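Local coordinates for iron-regulated outer membrane protein (Neisseria meningitidis, PDB 4B7O) that probably imports iron, perhaps as an iron-siderophore complex, across the outer membrane as a TonB-dependent transporter, at residues A[369-372]-A[376-379]; A[467-472]-A[532-537]; A[509-514]-A[564-569]; A[543-548]-A[552-557]; A[594-599]-A[605-610]. One frame throughout, in Å; residues are numbered along the deposited sequence.

In the fold
All five contacts lie in the beta-barrel part of the chain. Contact 1 comes first and closes a three-residue loop between strands 355-373 and 376-391. Contact 2 closes a loop of 59 residues, joining strand 458-472 to the start of strand 535-547. Contact 3 opens inside that loop and ends beyond it, so the two cross. They also touch, through a salt bridge from Arg512 to Glu535. Contact 4 is the hairpin of strands 535-547 and 551-567, nested inside the loop of contact 3. Contact 5 follows as the hairpin of strands 578-600 and 603-618. It adjoins contact 4, with centres about 10 Å apart, because strands 551-567 and 578-600 are neighbours.

Contact 1. Residues A[369-372]-A[376-379]; sequences DSRL and TLLK
A beta hairpin of the barrel, closed by three residues between the segments, brings Asp369 beside Lys379 and Leu372 beside Leu378. The strands are antiparallel. Ser370 and Leu378 form a hydrogen-bonded pair, with Ser370 N to Leu378 O at 3.0 Å and Leu378 N to Ser370 O at 2.9 Å. Nearer the turn, Leu372 N bonds to Thr376 O at 2.9 Å, and this bond is close to straight (170°). On the face of Asp369, the carboxylate and the lysine chain run side by side in the same direction. The lysine chain bends at chi3 (111°) and chi4 (53°). These bends fold the ammonium back to the carboxylate. Lys379 NZ meets Asp369 OD1 in a 3.2 Å salt bridge, on the syn side but somewhat out of the carboxylate plane. Leu377 shares this face. Its CD1 lies 3.9 Å from Asp369 CB and equally far from NH2 of Arg371, whose side chain crosses it at about a right angle. Leu378 lies on the face of Ser370, and its CD2 meets CD2 of Leu372 at 3.6 Å. The OG of Ser370 is hydrogen-bonded to Tyr380 OH. Strand 323-339 continues the backbone pairing beyond Asp369, and strand 441-455 does so beyond Leu377 and Lys379.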
# COMPACT_ATOMS: atom_id res chain seq x y z
N ASP A 369 -1.42 -15.63 -22.06
CA ASP A 369 -2.66 -16.41 -22.18
C ASP A 369 -2.83 -17.16 -23.51
O ASP A 369 -2.96 -16.54 -24.58
CB ASP A 369 -3.86 -15.48 -22.09
CG ASP A 369 -3.93 -14.76 -20.79
OD1 ASP A 369 -3.34 -15.25 -19.80
OD2 ASP A 369 -4.61 -13.70 -20.74
N SER A 370 -2.89 -18.49 -23.42
CA SER A 370 -3.35 -19.34 -24.54
C SER A 370 -4.66 -20.12 -24.20
O SER A 370 -4.74 -20.87 -23.20
CB SER A 370 -2.28 -20.32 -25.02
OG SER A 370 -1.05 -20.13 -24.36
N ARG A 371 -5.66 -19.88 -25.05
CA ARG A 371 -6.90 -20.61 -25.11
C ARG A 371 -6.68 -22.10 -25.47
O ARG A 371 -6.02 -22.43 -26.44
CB ARG A 371 -7.77 -19.94 -26.17
CG ARG A 371 -9.11 -20.59 -26.35
CD ARG A 371 -10.23 -19.57 -26.21
NE ARG A 371 -10.25 -18.99 -24.87
CZ ARG A 371 -10.88 -17.87 -24.54
NH1 ARG A 371 -11.56 -17.18 -25.46
NH2 ARG A 371 -10.82 -17.42 -23.28
N LEU A 372 -7.23 -22.99 -24.66
CA LEU A 372 -7.13 -24.39 -24.93
C LEU A 372 -8.42 -24.95 -25.48
O LEU A 372 -8.39 -25.91 -26.24
CB LEU A 372 -6.76 -25.12 -23.66
CG LEU A 372 -5.25 -25.23 -23.53
CD1 LEU A 372 -4.48 -24.09 -24.21
CD2 LEU A 372 -4.90 -25.38 -22.07
N THR A 376 -11.72 -22.65 -21.71
CA THR A 376 -10.62 -22.98 -20.83
C THR A 376 -9.36 -22.18 -21.26
O THR A 376 -8.89 -22.30 -22.40
CB THR A 376 -10.44 -24.51 -20.67
OG1 THR A 376 -9.08 -24.86 -20.53
CG2 THR A 376 -11.02 -25.25 -21.82
N LEU A 377 -8.86 -21.33 -20.36
CA LEU A 377 -7.74 -20.44 -20.65
C LEU A 377 -6.58 -20.98 -19.85
O LEU A 377 -6.78 -21.49 -18.74
CB LEU A 377 -8.08 -19.00 -20.23
CG LEU A 377 -7.11 -17.86 -20.61
CD1 LEU A 377 -7.07 -17.62 -22.13
CD2 LEU A 377 -7.47 -16.57 -19.89
N LEU A 378 -5.39 -20.91 -20.42
CA LEU A 378 -4.18 -21.31 -19.73
C LEU A 378 -3.33 -20.04 -19.56
O LEU A 378 -3.18 -19.27 -20.53
CB LEU A 378 -3.41 -22.30 -20.60
CG LEU A 378 -2.21 -23.03 -19.97
CD1 LEU A 378 -2.47 -23.54 -18.56
CD2 LEU A 378 -1.78 -24.21 -20.84
N LYS A 379 -2.83 -19.79 -18.36
CA LYS A 379 -1.98 -18.59 -18.17
C LYS A 379 -0.63 -19.04 -17.70
O LYS A 379 -0.53 -19.96 -16.88
CB LYS A 379 -2.52 -17.66 -17.09
CG LYS A 379 -3.79 -16.88 -17.42
CD LYS A 379 -4.40 -16.38 -16.12
CE LYS A 379 -4.32 -14.87 -15.93
NZ LYS A 379 -4.89 -14.21 -17.14

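Contact 2. Residues A[467-472]-A[532-537]; sequences DRFKVK and TKAERA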
# COMPACT_ATOMS: atom_id res chain seq x y z
N ASP A 467 8.81 -19.91 -7.14
CA ASP A 467 9.30 -18.63 -6.62
C ASP A 467 10.71 -18.84 -6.13
O ASP A 467 10.92 -19.70 -5.26
CB ASP A 467 8.45 -18.16 -5.44
CG ASP A 467 7.22 -17.33 -5.86
OD1 ASP A 467 6.13 -17.93 -6.10
OD2 ASP A 467 7.31 -16.07 -5.89
N ARG A 468 11.67 -18.10 -6.69
CA ARG A 468 13.09 -18.21 -6.31
C ARG A 468 13.63 -16.86 -5.82
O ARG A 468 13.50 -15.84 -6.53
CB ARG A 468 13.92 -18.71 -7.50
CG ARG A 468 15.39 -18.90 -7.17
CD ARG A 468 16.03 -20.10 -7.86
NE ARG A 468 17.47 -20.18 -7.51
CZ ARG A 468 17.98 -20.85 -6.47
NH1 ARG A 468 17.20 -21.55 -5.65
NH2 ARG A 468 19.29 -20.82 -6.25
N PHE A 469 14.23 -16.84 -4.64
CA PHE A 469 14.96 -15.64 -4.27
C PHE A 469 16.48 -15.76 -4.08
O PHE A 469 17.00 -16.85 -3.78
CB PHE A 469 14.31 -14.98 -3.08
CG PHE A 469 14.68 -15.58 -1.77
CD1 PHE A 469 15.86 -15.18 -1.13
CD2 PHE A 469 13.84 -16.48 -1.14
CE1 PHE A 469 16.22 -15.68 0.11
CE2 PHE A 469 14.17 -16.98 0.12
CZ PHE A 469 15.36 -16.59 0.74
N LYS A 470 17.19 -14.63 -4.20
CA LYS A 470 18.64 -14.55 -3.82
C LYS A 470 18.88 -13.27 -3.05
O LYS A 470 18.62 -12.18 -3.54
CB LYS A 470 19.54 -14.56 -5.07
CG LYS A 470 20.95 -15.11 -4.76
CD LYS A 470 22.18 -14.31 -5.23
CE LYS A 470 22.45 -14.44 -6.72
NZ LYS A 470 21.77 -13.33 -7.49
N VAL A 471 19.34 -13.37 -1.84
CA VAL A 471 19.53 -12.20 -1.05
C VAL A 471 21.02 -11.97 -0.74
O VAL A 471 21.69 -12.86 -0.18
CB VAL A 471 18.78 -12.33 0.28
CG1 VAL A 471 19.39 -11.45 1.31
CG2 VAL A 471 17.32 -11.96 0.08
N LYS A 472 21.52 -10.78 -1.08
CA LYS A 472 22.90 -10.43 -0.78
C LYS A 472 22.91 -9.32 0.24
O LYS A 472 22.59 -8.18 -0.07
CB LYS A 472 23.63 -10.05 -2.08
CG LYS A 472 25.16 -10.09 -2.00
CD LYS A 472 25.76 -8.71 -2.24
CE LYS A 472 25.96 -8.00 -0.90
NZ LYS A 472 26.27 -6.55 -0.94
N THR A 532 18.05 -19.81 5.53
CA THR A 532 16.80 -19.17 5.91
C THR A 532 15.89 -19.03 4.68
O THR A 532 16.33 -18.57 3.64
CB THR A 532 16.92 -17.82 6.67
OG1 THR A 532 16.68 -16.72 5.78
CG2 THR A 532 18.21 -17.66 7.36
N LYS A 533 14.63 -19.43 4.84
CA LYS A 533 13.68 -19.58 3.73
C LYS A 533 12.73 -18.37 3.64
O LYS A 533 12.64 -17.55 4.59
CB LYS A 533 12.79 -20.82 3.96
CG LYS A 533 13.45 -22.05 4.64
CD LYS A 533 13.66 -23.18 3.64
CE LYS A 533 15.06 -23.77 3.75
NZ LYS A 533 15.45 -24.14 5.16
N ALA A 534 12.01 -18.32 2.53
CA ALA A 534 10.81 -17.45 2.34
C ALA A 534 9.65 -17.79 3.26
O ALA A 534 9.42 -18.94 3.58
CB ALA A 534 10.33 -17.47 0.90
N GLU A 535 8.93 -16.76 3.69
CA GLU A 535 7.69 -16.86 4.44
C GLU A 535 6.68 -17.52 3.55
O GLU A 535 6.50 -17.09 2.39
CB GLU A 535 7.18 -15.47 4.76
CG GLU A 535 7.75 -14.90 6.03
CD GLU A 535 7.38 -13.43 6.23
OE1 GLU A 535 6.86 -12.81 5.25
OE2 GLU A 535 7.56 -12.93 7.37
N ARG A 536 5.98 -18.50 4.07
CA ARG A 536 5.03 -19.28 3.22
C ARG A 536 3.59 -19.21 3.73
O ARG A 536 3.29 -19.60 4.86
CB ARG A 536 5.51 -20.72 3.00
CG ARG A 536 4.83 -21.38 1.82
CD ARG A 536 5.72 -22.38 1.16
NE ARG A 536 5.08 -23.06 0.04
CZ ARG A 536 4.38 -24.19 0.17
NH1 ARG A 536 4.22 -24.73 1.39
NH2 ARG A 536 3.84 -24.76 -0.92
N ALA A 537 2.73 -18.63 2.93
CA ALA A 537 1.36 -18.42 3.39
C ALA A 537 0.49 -19.50 2.78
O ALA A 537 0.67 -19.88 1.59
CB ALA A 537 0.85 -17.04 2.94
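Phe469 carries this contact, pressing its ring edge against the backbone of Thr532, Lys533 and Ala534. It joins barrel strand 458-472 to the chain that leads into barrel strand 535-547. These strands are not paired with each other, since strands 478-493 and 498-509 come between them in the barrel order. Along the first segment, Asp467 points to the same side as Phe469. It is salt-bridged to Arg465 and also touches Ser508, which packs on Ala534. Phe469 follows. Its CG sits between the backbone N and the carbonyl carbon (chi1 82°), and its CB points toward segment 532-537. CE2 of Phe469 reaches the Ala534 methyl CB at 3.9 Å, which is the apolar part of the contact. Ser510 and Pro511 also pack on this ring, so Phe469 links the strand to the loop after strand 498-509. Val471 N lies in the ring plane at the CD1 side. The backbone of segment 532-537 meets another part of the edge, at CE2 and CZ. CE2 of Phe469 packs 3.5 Å from Ala534 N. CZ of Phe469 lies 3.6 Å from Thr532 O, where an aromatic C-H facing an oxygen is probably favourable.

Contact 3. Residues A[509-514]-A[564-569]; sequences RSPRLY and DALANP
Pro511 and Leu566 meet with their side chains set obliquely to each other. Leu566 CD2 touches the proline ring at CB (3.8 Å) and at CG (4.1 Å). The other methyl, Leu566 CD1, comes 4.1 Å from Pro511 CA. CG of Leu566 lies beside its backbone N (chi1 -44°), which helps turn both methyls to the loop. Arg512 stands next to this pair. Its NH1 is 4.4 Å from Leu566 CD1, which lies near the guanidinium plane, at the edge. The arginine chain bends back over its own loop, and NH1 makes a weak hydrogen bond to Ser510 O at 3.1 Å. One face of the Arg512 guanidinium is packed by CG of Arg509, 3.8 Å above its centre. Around this core the barrel wall meets the plug of a TonB-dependent transporter. Segment 509-514 runs on from strand 498-509, and segment 564-569 holds the weakly bonded end of strand 551-567 and the corner after it. Glu535 holds both sides: OE1 forms a salt bridge with Arg512 NH2, and OE2 accepts a hydrogen bond from Leu566 N. Arg512 NH2 and Arg509 NE both bond to Asn115 O, and Arg509 NH2 is salt-bridged to Asp118. Asn115 and Asp118 belong to the plug domain. On the barrel side, Asn583 packs on Leu566, and its ND2 bonds to Asp564 O.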
# COMPACT_ATOMS: atom_id res chain seq x y z
N ARG A 509 6.88 -15.19 0.26
CA ARG A 509 7.53 -13.90 0.23
C ARG A 509 8.95 -14.05 0.78
O ARG A 509 9.13 -14.56 1.88
CB ARG A 509 6.76 -12.97 1.10
CG ARG A 509 6.86 -11.52 0.70
CD ARG A 509 5.71 -10.78 1.35
NE ARG A 509 5.95 -9.36 1.45
CZ ARG A 509 5.64 -8.51 0.50
NH1 ARG A 509 5.06 -8.95 -0.60
NH2 ARG A 509 5.89 -7.22 0.68
N SER A 510 9.93 -13.61 -0.01
CA SER A 510 11.35 -13.54 0.39
C SER A 510 11.64 -12.53 1.46
O SER A 510 10.97 -11.51 1.56
CB SER A 510 12.19 -13.13 -0.83
OG SER A 510 11.68 -11.95 -1.46
N PRO A 511 12.66 -12.80 2.29
CA PRO A 511 12.99 -11.92 3.43
C PRO A 511 13.19 -10.52 2.92
O PRO A 511 13.73 -10.36 1.83
CB PRO A 511 14.34 -12.44 3.89
CG PRO A 511 14.56 -13.76 3.23
CD PRO A 511 13.42 -14.06 2.33
N ARG A 512 12.73 -9.52 3.65
CA ARG A 512 13.01 -8.14 3.25
C ARG A 512 14.41 -7.73 3.67
O ARG A 512 14.88 -8.11 4.74
CB ARG A 512 12.02 -7.16 3.84
CG ARG A 512 10.63 -7.75 4.07
CD ARG A 512 9.91 -8.29 2.84
NE ARG A 512 8.58 -8.75 3.32
CZ ARG A 512 8.31 -9.92 3.92
NH1 ARG A 512 9.24 -10.88 4.07
NH2 ARG A 512 7.08 -10.16 4.36
N LEU A 513 15.08 -6.97 2.82
CA LEU A 513 16.35 -6.32 3.22
C LEU A 513 16.10 -5.39 4.39
O LEU A 513 15.03 -4.83 4.54
CB LEU A 513 16.93 -5.55 2.04
CG LEU A 513 17.08 -6.34 0.73
CD1 LEU A 513 17.19 -5.45 -0.49
CD2 LEU A 513 18.26 -7.31 0.76
N TYR A 514 17.08 -5.27 5.27
CA TYR A 514 16.99 -4.39 6.47
C TYR A 514 16.77 -2.91 6.09
O TYR A 514 16.94 -2.54 4.91
CB TYR A 514 18.28 -4.58 7.30
CG TYR A 514 18.27 -4.12 8.75
CD1 TYR A 514 17.49 -4.77 9.73
CD2 TYR A 514 19.09 -3.05 9.16
CE1 TYR A 514 17.52 -4.35 11.07
CE2 TYR A 514 19.11 -2.62 10.47
CZ TYR A 514 18.34 -3.26 11.42
OH TYR A 514 18.42 -2.77 12.71
N ASP A 564 7.30 -19.80 8.79
CA ASP A 564 8.60 -19.22 8.66
C ASP A 564 8.60 -17.69 8.58
O ASP A 564 9.29 -17.11 7.77
CB ASP A 564 9.28 -19.81 7.44
CG ASP A 564 9.70 -21.27 7.64
OD1 ASP A 564 9.91 -21.69 8.83
OD2 ASP A 564 9.83 -21.96 6.60
N ALA A 565 7.81 -17.04 9.42
CA ALA A 565 7.78 -15.57 9.44
C ALA A 565 9.14 -15.04 9.83
O ALA A 565 9.81 -15.63 10.69
CB ALA A 565 6.75 -15.10 10.44
N LEU A 566 9.54 -13.92 9.24
CA LEU A 566 10.78 -13.23 9.66
C LEU A 566 10.51 -11.87 10.25
O LEU A 566 9.71 -11.07 9.72
CB LEU A 566 11.77 -13.07 8.52
CG LEU A 566 12.01 -14.24 7.58
CD1 LEU A 566 11.14 -14.06 6.39
CD2 LEU A 566 13.44 -14.21 7.11
N ALA A 567 11.20 -11.58 11.33
CA ALA A 567 11.08 -10.26 11.86
C ALA A 567 12.48 -9.66 12.18
O ALA A 567 13.11 -9.07 11.32
CB ALA A 567 10.17 -10.28 13.07
N ASN A 568 12.93 -9.80 13.42
CA ASN A 568 14.26 -9.36 13.83
C ASN A 568 15.32 -10.43 13.47
O ASN A 568 14.99 -11.62 13.22
CB ASN A 568 14.28 -9.09 15.35
CG ASN A 568 13.38 -7.93 15.77
OD1 ASN A 568 13.29 -6.93 15.08
ND2 ASN A 568 12.72 -8.06 16.90
N PRO A 569 16.59 -10.00 13.42
CA PRO A 569 17.74 -10.92 13.22
C PRO A 569 18.24 -11.51 14.57
O PRO A 569 18.11 -10.82 15.60
CB PRO A 569 18.80 -10.02 12.53
CG PRO A 569 18.18 -8.62 12.42
CD PRO A 569 17.00 -8.58 13.36

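Contact 4. Residues A[543-548]-A[552-557]; sequences GFNYND and AANGSY
Phe544 pairs with Gly555 and Tyr546 with Ala553 across two antiparallel strands whose short axes lie 4.6 Å apart at 178°. Each pair makes two backbone hydrogen bonds. The Tyr546 to Ala553 pair is the tighter: Tyr546 N reaches Ala553 O at 2.8 Å and 175°. Phe544 N to Gly555 O is longer, at 3.2 Å. The side chain of Phe544 folds back over the opposite strand. Its CG stands between the backbone N and the carbonyl carbon (chi1 80°), and the ring lies with one face on the backbone of Asn554 and Gly555. CE2 of Phe544 is 3.4 Å from Gly555 CA. Asn554 CA sits 4.1 Å from the ring centroid in a CH-pi contact. Farther along that face, Tyr546 OH donates to Asp548 OD2 at 2.7 Å, and Trp498 meets the tyrosine ring edge-to-face. Asn545, Asn554 and Ser556 take the other face. ND2 of Asn545 comes 3.5 Å from Asn554 CB. Asn545 OD1 bonds to Gly64 N and Ser556 OG to Ser65 N, both in the N-terminal, plug part of the chain, which is consistent with this face looking into the barrel. A ring laid over a cross-strand glycine is the arrangement called aromatic rescue of glycine, here in a barrel hairpin.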
# COMPACT_ATOMS: atom_id res chain seq x y z
N GLY A 543 -16.52 -17.01 0.03
CA GLY A 543 -17.20 -15.72 -0.12
C GLY A 543 -18.47 -15.89 -0.88
O GLY A 543 -18.75 -16.98 -1.30
N PHE A 544 -19.22 -14.82 -1.07
CA PHE A 544 -20.45 -14.81 -1.83
C PHE A 544 -20.67 -13.37 -2.31
O PHE A 544 -20.14 -12.38 -1.74
CB PHE A 544 -21.67 -15.33 -0.95
CG PHE A 544 -22.19 -14.30 -0.08
CD1 PHE A 544 -23.10 -13.41 -0.55
CD2 PHE A 544 -21.63 -14.09 1.17
CE1 PHE A 544 -23.51 -12.33 0.25
CE2 PHE A 544 -22.04 -13.04 1.97
CZ PHE A 544 -22.98 -12.15 1.51
N ASN A 545 -21.43 -13.22 -3.37
CA ASN A 545 -21.72 -11.86 -3.86
C ASN A 545 -23.13 -11.94 -4.31
O ASN A 545 -23.51 -12.91 -4.94
CB ASN A 545 -20.83 -11.51 -5.05
CG ASN A 545 -19.35 -11.52 -4.67
OD1 ASN A 545 -18.71 -12.58 -4.60
ND2 ASN A 545 -18.81 -10.33 -4.36
N TYR A 546 -23.90 -10.93 -3.99
CA TYR A 546 -25.24 -10.84 -4.45
C TYR A 546 -25.43 -9.51 -5.09
O TYR A 546 -24.99 -8.52 -4.56
CB TYR A 546 -26.23 -11.02 -3.28
CG TYR A 546 -27.66 -10.75 -3.71
CD1 TYR A 546 -28.47 -11.75 -4.27
CD2 TYR A 546 -28.16 -9.47 -3.67
CE1 TYR A 546 -29.75 -11.46 -4.70
CE2 TYR A 546 -29.42 -9.19 -4.11
CZ TYR A 546 -30.22 -10.19 -4.59
OH TYR A 546 -31.48 -9.81 -5.01
N ASN A 547 -26.16 -9.46 -6.21
CA ASN A 547 -26.48 -8.17 -6.87
C ASN A 547 -27.72 -8.24 -7.77
O ASN A 547 -27.71 -8.99 -8.75
CB ASN A 547 -25.28 -7.69 -7.71
CG ASN A 547 -25.51 -6.30 -8.33
OD1 ASN A 547 -26.33 -5.54 -7.88
ND2 ASN A 547 -24.79 -6.01 -9.39
N ASP A 548 -28.75 -7.45 -7.50
CA ASP A 548 -29.93 -7.46 -8.38
C ASP A 548 -30.13 -6.09 -9.02
O ASP A 548 -31.22 -5.73 -9.44
CB ASP A 548 -31.18 -7.88 -7.59
CG ASP A 548 -31.54 -6.86 -6.54
OD1 ASP A 548 -31.23 -5.68 -6.78
OD2 ASP A 548 -32.11 -7.22 -5.49
N ALA A 552 -27.35 -4.93 -3.26
CA ALA A 552 -26.11 -5.70 -3.45
C ALA A 552 -25.52 -6.09 -2.08
O ALA A 552 -25.73 -5.40 -1.07
CB ALA A 552 -25.09 -4.88 -4.25
N ALA A 553 -24.80 -7.21 -2.02
CA ALA A 553 -24.16 -7.58 -0.76
C ALA A 553 -22.98 -8.46 -1.08
O ALA A 553 -22.88 -8.97 -2.20
CB ALA A 553 -25.14 -8.26 0.24
N ASN A 554 -22.08 -8.62 -0.12
CA ASN A 554 -21.01 -9.59 -0.28
C ASN A 554 -20.41 -9.85 1.07
O ASN A 554 -20.60 -9.04 1.98
CB ASN A 554 -19.96 -9.08 -1.27
CG ASN A 554 -19.52 -7.69 -0.93
OD1 ASN A 554 -18.65 -7.51 -0.10
ND2 ASN A 554 -20.12 -6.69 -1.58
N GLY A 555 -19.68 -10.96 1.18
CA GLY A 555 -19.07 -11.36 2.40
C GLY A 555 -17.90 -12.29 2.12
O GLY A 555 -17.78 -12.82 1.03
N SER A 556 -17.04 -12.48 3.12
CA SER A 556 -15.90 -13.31 3.00
C SER A 556 -15.62 -13.80 4.37
O SER A 556 -15.96 -13.13 5.33
CB SER A 556 -14.67 -12.51 2.56
OG SER A 556 -14.57 -12.38 1.14
N TYR A 557 -14.98 -14.97 4.47
CA TYR A 557 -14.36 -15.43 5.69
C TYR A 557 -13.03 -16.03 5.32
O TYR A 557 -12.96 -16.78 4.38
CB TYR A 557 -15.20 -16.45 6.40
CG TYR A 557 -14.86 -16.48 7.84
CD1 TYR A 557 -13.69 -17.08 8.30
CD2 TYR A 557 -15.66 -15.80 8.75
CE1 TYR A 557 -13.36 -17.07 9.66
CE2 TYR A 557 -15.36 -15.78 10.09
CZ TYR A 557 -14.22 -16.42 10.53
OH TYR A 557 -13.94 -16.35 11.85

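Contact 5. Residues A[594-599]-A[605-610]; sequences LGASYR and AKVGVS
Ala596 and Val607 form the apolar centre, where the methyl CB of Ala596 meets CG2 of Val607 at 3.6 Å. CG2 of Val607 stands between its backbone N and carbonyl carbon, while CG1 lies beside the N (chi1 -87°). On one flank Leu594 and Val609 lie side by side, pointing the same way, with Leu594 CB 3.9 Å from Val609 CG1. On the other, CB of Tyr598 faces CB of Ala605 at 4.4 Å, and the tyrosine ring turns off from segment 605-610 and packs on Thr550. All six residues share one face of the hairpin made by strands 578-600 and 603-618. Neighbouring strands extend this apolar face, with Ala553 next to Ala596 on one side and Trp639, Ala641 and Leu643 of strand 638-647 on the other. The two backbones run antiparallel, 4.6 Å apart at the closest approach of their short axes. Each of the three pairs is hydrogen-bonded twice; Tyr598 N to Ala605 O, at 2.8 Å, is the shortest of these bonds. Gly595 and Gly608 sit opposite each other, and Gly595 CA makes a CA-H...O contact with Val607 O at 3.2 Å. The polar edge is on the second face. There Ser597 CB touches Lys606 CG at 4.0 Å, and the extended lysine chain carries on from this point to pack against Glu91 of the plug. The backbone polar groups of the three pairs are thus satisfied within the wall. The small and aliphatic face would suit the lipid side of an outer-membrane barrel, and the serine and lysine face its interior.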
# COMPACT_ATOMS: atom_id res chain seq x y z
N LEU A 594 -18.27 -8.04 5.56
CA LEU A 594 -19.53 -8.05 4.91
C LEU A 594 -19.70 -6.66 4.41
O LEU A 594 -19.28 -5.71 5.07
CB LEU A 594 -20.67 -8.34 5.91
CG LEU A 594 -20.68 -9.73 6.55
CD1 LEU A 594 -21.21 -9.77 7.97
CD2 LEU A 594 -21.44 -10.75 5.74
N GLY A 595 -20.36 -6.54 3.27
CA GLY A 595 -20.69 -5.26 2.69
C GLY A 595 -22.05 -5.41 2.07
O GLY A 595 -22.36 -6.48 1.57
N ALA A 596 -22.88 -4.38 2.12
CA ALA A 596 -24.18 -4.42 1.49
C ALA A 596 -24.45 -3.02 0.93
O ALA A 596 -23.87 -2.04 1.41
CB ALA A 596 -25.24 -4.83 2.51
N SER A 597 -25.33 -2.90 -0.05
CA SER A 597 -25.70 -1.59 -0.55
C SER A 597 -27.05 -1.55 -1.21
O SER A 597 -27.56 -2.59 -1.65
CB SER A 597 -24.66 -1.05 -1.50
OG SER A 597 -24.42 -1.96 -2.51
N TYR A 598 -27.62 -0.34 -1.29
CA TYR A 598 -28.95 -0.16 -1.79
C TYR A 598 -28.98 1.02 -2.72
O TYR A 598 -28.46 2.09 -2.42
CB TYR A 598 -29.91 0.02 -0.63
CG TYR A 598 -31.34 0.28 -1.04
CD1 TYR A 598 -32.13 -0.73 -1.61
CD2 TYR A 598 -31.94 1.51 -0.79
CE1 TYR A 598 -33.46 -0.51 -1.96
CE2 TYR A 598 -33.27 1.74 -1.13
CZ TYR A 598 -34.02 0.73 -1.71
OH TYR A 598 -35.31 1.00 -2.05
N ARG A 599 -29.57 0.85 -3.88
CA ARG A 599 -29.67 1.97 -4.79
C ARG A 599 -31.04 2.10 -5.41
O ARG A 599 -31.47 1.19 -6.10
CB ARG A 599 -28.69 1.77 -5.92
CG ARG A 599 -27.26 1.72 -5.49
CD ARG A 599 -26.48 2.39 -6.59
NE ARG A 599 -27.07 3.69 -6.89
CZ ARG A 599 -26.84 4.42 -7.98
NH1 ARG A 599 -26.01 3.98 -8.94
NH2 ARG A 599 -27.43 5.60 -8.12
N ALA A 605 -27.12 3.85 -0.39
CA ALA A 605 -26.80 3.54 1.00
C ALA A 605 -25.83 2.34 1.03
O ALA A 605 -26.08 1.34 0.34
CB ALA A 605 -28.06 3.17 1.78
N LYS A 606 -24.75 2.43 1.82
CA LYS A 606 -23.80 1.33 1.90
C LYS A 606 -23.50 1.02 3.33
O LYS A 606 -23.59 1.88 4.13
CB LYS A 606 -22.49 1.66 1.20
CG LYS A 606 -22.71 2.20 -0.21
CD LYS A 606 -21.39 2.32 -0.96
CE LYS A 606 -21.48 3.44 -1.99
NZ LYS A 606 -20.40 3.40 -3.00
N VAL A 607 -23.10 -0.21 3.62
CA VAL A 607 -22.68 -0.60 4.94
C VAL A 607 -21.57 -1.59 4.84
O VAL A 607 -21.56 -2.40 3.91
CB VAL A 607 -23.79 -1.29 5.77
CG1 VAL A 607 -24.59 -0.24 6.49
CG2 VAL A 607 -24.71 -2.15 4.90
N GLY A 608 -20.62 -1.54 5.80
CA GLY A 608 -19.58 -2.54 5.80
C GLY A 608 -19.13 -2.80 7.19
O GLY A 608 -19.32 -1.96 8.06
N VAL A 609 -18.49 -3.95 7.38
CA VAL A 609 -17.96 -4.35 8.63
C VAL A 609 -16.83 -5.33 8.41
O VAL A 609 -16.83 -6.16 7.48
CB VAL A 609 -19.06 -4.94 9.57
CG1 VAL A 609 -19.83 -6.08 8.92
CG2 VAL A 609 -18.46 -5.40 10.92
N SER A 610 -15.83 -5.24 9.27
CA SER A 610 -14.66 -6.04 9.09
C SER A 610 -14.02 -6.27 10.42
O SER A 610 -14.07 -5.40 11.29
CB SER A 610 -13.67 -5.27 8.24
OG SER A 610 -12.66 -6.16 7.82